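Local atomic coordinates of aeromonas extracellular serine protease (Aeromonas sobria, PDB entry 3WQB), a protein that cleaves host plasma proteins after paired basic residues as a secreted, calcium-binding serine protease of the furin subfamily. Residues E400-F408 / S535-A543. The protein carries 1 engineered substitution. Residues are numbered along the deposited sequence; the frame is centred on the assembly and turned at random.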
loop_
_atom_site.group_PDB
_atom_site.type_symbol
_atom_site.label_atom_id
_atom_site.label_comp_id
_atom_site.label_asym_id
_atom_site.label_seq_id
_atom_site.Cartn_x
_atom_site.Cartn_y
_atom_site.Cartn_z
ATOM N N GLU A 400 -20.791 -5.862 -0.272
ATOM C CA GLU A 400 -21.341 -7.218 -0.353
ATOM C C GLU A 400 -21.004 -8.002 0.909
ATOM O O GLU A 400 -19.980 -7.759 1.562
ATOM C CB GLU A 400 -20.820 -7.952 -1.593
ATOM C CG GLU A 400 -21.219 -7.244 -2.892
ATOM C CD GLU A 400 -20.690 -7.903 -4.146
ATOM O OE1 GLU A 400 -20.032 -8.949 -4.033
ATOM O OE2 GLU A 400 -20.945 -7.380 -5.253
ATOM N N ARG A 401 -21.883 -8.927 1.272
ATOM C CA ARG A 401 -21.681 -9.743 2.465
ATOM C C ARG A 401 -21.288 -11.156 2.040
ATOM O O ARG A 401 -21.980 -11.783 1.231
ATOM C CB ARG A 401 -22.956 -9.764 3.318
ATOM C CG ARG A 401 -22.745 -10.235 4.755
ATOM C CD ARG A 401 -24.048 -10.184 5.542
ATOM N NE ARG A 401 -23.799 -9.870 6.947
ATOM C CZ ARG A 401 -24.235 -10.578 7.986
ATOM N NH1 ARG A 401 -24.963 -11.673 7.809
ATOM N NH2 ARG A 401 -23.935 -10.180 9.215
ATOM N N ASN A 402 -20.176 -11.662 2.576
ATOM C CA ASN A 402 -19.716 -13.002 2.200
ATOM C C ASN A 402 -20.482 -14.110 2.936
ATOM O O ASN A 402 -21.379 -13.823 3.732
ATOM C CB ASN A 402 -18.184 -13.147 2.300
ATOM C CG ASN A 402 -17.664 -13.276 3.731
ATOM O OD1 ASN A 402 -18.404 -13.574 4.680
ATOM N ND2 ASN A 402 -16.360 -13.071 3.883
ATOM N N ALA A 403 -20.136 -15.366 2.673
ATOM C CA ALA A 403 -20.935 -16.478 3.205
ATOM C C ALA A 403 -20.757 -16.683 4.706
ATOM O O ALA A 403 -21.554 -17.395 5.337
ATOM C CB ALA A 403 -20.639 -17.763 2.458
ATOM N N ALA A 404 -19.737 -16.045 5.274
ATOM C CA ALA A 404 -19.475 -16.106 6.705
ATOM C C ALA A 404 -20.053 -14.879 7.411
ATOM O O ALA A 404 -19.848 -14.697 8.605
ATOM C CB ALA A 404 -17.978 -16.213 6.963
ATOM N N GLY A 405 -20.756 -14.029 6.666
ATOM C CA GLY A 405 -21.445 -12.892 7.269
ATOM C C GLY A 405 -20.639 -11.605 7.328
ATOM O O GLY A 405 -21.092 -10.614 7.901
ATOM N N MET A 406 -19.446 -11.622 6.741
ATOM C CA MET A 406 -18.567 -10.451 6.740
ATOM C C MET A 406 -18.898 -9.522 5.575
ATOM O O MET A 406 -18.909 -9.943 4.413
ATOM C CB MET A 406 -17.097 -10.877 6.633
ATOM C CG MET A 406 -16.556 -11.665 7.812
ATOM S SD MET A 406 -16.378 -10.725 9.339
ATOM C CE MET A 406 -15.093 -9.549 8.910
ATOM N N TRP A 407 -19.148 -8.258 5.893
ATOM C CA TRP A 407 -19.348 -7.233 4.882
ATOM C C TRP A 407 -17.999 -6.778 4.359
ATOM O O TRP A 407 -17.067 -6.534 5.133
ATOM C CB TRP A 407 -20.082 -6.033 5.471
ATOM C CG TRP A 407 -21.551 -6.260 5.645
ATOM C CD1 TRP A 407 -22.199 -6.610 6.793
ATOM C CD2 TRP A 407 -22.556 -6.132 4.636
ATOM N NE1 TRP A 407 -23.549 -6.715 6.561
ATOM C CE2 TRP A 407 -23.799 -6.421 5.246
ATOM C CE3 TRP A 407 -22.529 -5.799 3.274
ATOM C CZ2 TRP A 407 -25.007 -6.398 4.535
ATOM C CZ3 TRP A 407 -23.728 -5.765 2.573
ATOM C CH2 TRP A 407 -24.951 -6.059 3.208
ATOM N N PHE A 408 -17.910 -6.605 3.045
ATOM C CA PHE A 408 -16.651 -6.196 2.426
ATOM C C PHE A 408 -16.923 -5.397 1.164
ATOM O O PHE A 408 -17.866 -5.693 0.430
ATOM C CB PHE A 408 -15.799 -7.429 2.075
ATOM C CG PHE A 408 -14.456 -7.081 1.488
ATOM C CD1 PHE A 408 -13.393 -6.756 2.327
ATOM C CD2 PHE A 408 -14.256 -7.054 0.107
ATOM C CE1 PHE A 408 -12.147 -6.403 1.806
ATOM C CE2 PHE A 408 -13.005 -6.703 -0.432
ATOM C CZ PHE A 408 -11.950 -6.373 0.429
ATOM N N SER A 535 -7.183 -11.186 -2.407
ATOM C CA SER A 535 -8.520 -10.781 -1.998
ATOM C C SER A 535 -8.775 -11.062 -0.529
ATOM O O SER A 535 -8.436 -12.137 -0.009
ATOM C CB SER A 535 -9.597 -11.463 -2.830
ATOM O OG SER A 535 -10.871 -11.119 -2.324
ATOM N N ASN A 536 -9.407 -10.088 0.123
ATOM C CA ASN A 536 -9.878 -10.212 1.495
ATOM C C ASN A 536 -11.356 -10.595 1.587
ATOM O O ASN A 536 -11.886 -10.803 2.688
ATOM C CB ASN A 536 -9.640 -8.902 2.240
ATOM C CG ASN A 536 -8.173 -8.626 2.472
ATOM O OD1 ASN A 536 -7.435 -9.516 2.906
ATOM N ND2 ASN A 536 -7.742 -7.387 2.215
ATOM N N LYS A 537 -12.030 -10.653 0.436
ATOM C CA LYS A 537 -13.482 -10.839 0.395
ATOM C C LYS A 537 -13.994 -12.103 1.075
ATOM O O LYS A 537 -15.149 -12.147 1.514
ATOM C CB LYS A 537 -13.950 -10.786 -1.061
ATOM C CG LYS A 537 -15.408 -11.130 -1.304
ATOM C CD LYS A 537 -16.354 -10.096 -0.692
ATOM C CE LYS A 537 -17.810 -10.443 -0.973
ATOM N NZ LYS A 537 -18.157 -10.343 -2.417
ATOM N N PHE A 538 -13.141 -13.120 1.154
ATOM C CA PHE A 538 -13.567 -14.452 1.580
ATOM C C PHE A 538 -13.306 -14.733 3.059
ATOM O O PHE A 538 -13.445 -15.859 3.524
ATOM C CB PHE A 538 -12.913 -15.511 0.689
ATOM C CG PHE A 538 -13.075 -15.234 -0.770
ATOM C CD1 PHE A 538 -14.290 -15.451 -1.400
ATOM C CD2 PHE A 538 -12.007 -14.746 -1.524
ATOM C CE1 PHE A 538 -14.447 -15.185 -2.757
ATOM C CE2 PHE A 538 -12.154 -14.475 -2.889
ATOM C CZ PHE A 538 -13.377 -14.703 -3.500
ATOM N N TYR A 539 -12.944 -13.692 3.802
ATOM C CA TYR A 539 -12.591 -13.825 5.207
ATOM C C TYR A 539 -13.669 -14.555 5.995
ATOM O O TYR A 539 -14.822 -14.114 6.059
ATOM C CB TYR A 539 -12.360 -12.433 5.796
ATOM C CG TYR A 539 -11.692 -12.428 7.148
ATOM C CD1 TYR A 539 -10.312 -12.287 7.255
ATOM C CD2 TYR A 539 -12.439 -12.574 8.326
ATOM C CE1 TYR A 539 -9.690 -12.282 8.497
ATOM C CE2 TYR A 539 -11.818 -12.569 9.579
ATOM C CZ TYR A 539 -10.447 -12.415 9.653
ATOM O OH TYR A 539 -9.819 -12.409 10.876
ATOM N N GLY A 540 -13.273 -15.665 6.620
ATOM C CA GLY A 540 -14.175 -16.428 7.467
ATOM C C GLY A 540 -14.844 -17.614 6.792
ATOM O O GLY A 540 -15.400 -18.472 7.468
ATOM N N GLU A 541 -14.831 -17.647 5.461
ATOM C CA GLU A 541 -15.447 -18.748 4.707
ATOM C C GLU A 541 -14.634 -20.040 4.807
ATOM O O GLU A 541 -13.443 -20.011 5.109
ATOM C CB GLU A 541 -15.591 -18.367 3.225
ATOM C CG GLU A 541 -16.618 -17.278 2.965
ATOM C CD GLU A 541 -16.981 -17.105 1.506
ATOM O OE1 GLU A 541 -16.477 -17.853 0.635
ATOM O OE2 GLU A 541 -17.782 -16.192 1.225
ATOM N N SER A 542 -15.282 -21.170 4.528
ATOM C CA SER A 542 -14.589 -22.439 4.393
ATOM C C SER A 542 -13.888 -22.497 3.037
ATOM O O SER A 542 -14.472 -22.137 2.008
ATOM C CB SER A 542 -15.565 -23.605 4.529
ATOM O OG SER A 542 -14.920 -24.830 4.206
ATOM N N ALA A 543 -12.642 -22.952 3.037
ATOM C CA ALA A 543 -11.846 -23.059 1.816
ATOM C C ALA A 543 -12.172 -24.288 0.971
ATOM O O ALA A 543 -11.834 -24.334 -0.206
ATOM C CB ALA A 543 -10.360 -23.058 2.157
HETATM O O HOH W 1 -20.881 -11.603 -1.868
#
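Across this contact the hairpin 400-408, whose type I turn runs from Asn402 to Gly405, lays Ala404 against the turn-rich loop 535-543, with Ala404 CA 5.2 Å from Glu541 CA. How a single amide can serve both sides of a contact is seen at Asn402. Its ND2 spans the successive turns of the loop, donating to Lys537 O at 2.8 Å, nearly straight (165°) and almost in the amide plane, and to Tyr539 O at 2.9 Å on a more bent path. The other end of the amide stays at home: OD1 takes Ala404 N, as an Asx turn, and Met406 N from opposite faces of its plane. With chi1 at 76°, CG sits between the backbone N and the carbonyl carbon, and OD1 points into the turn while ND2 faces the loop. The loop belongs to the C-terminal P-domain, where it links strands 527-535 and 545-553; Met406 and Tyr539 also pack on helix 358-368 of the subtilisin domain, which places the contact at the seam between the domains. Beside the amide, Glu541 OE2 accepts from Ala403 N (2.9 Å) and is shared with Thr499 OG1. Lys537 CA lies over the Phe408 ring face in a CH-pi contact, 4.2 Å from the centroid, while Lys537 CD runs past Phe408 CD2 (3.8 Å); bends at chi2 and chi4 bring NZ to Glu400 OE1, a 2.8 Å salt bridge. NZ further bonds to Arg500 O and donates to a water, which in turn donates to Arg401 O.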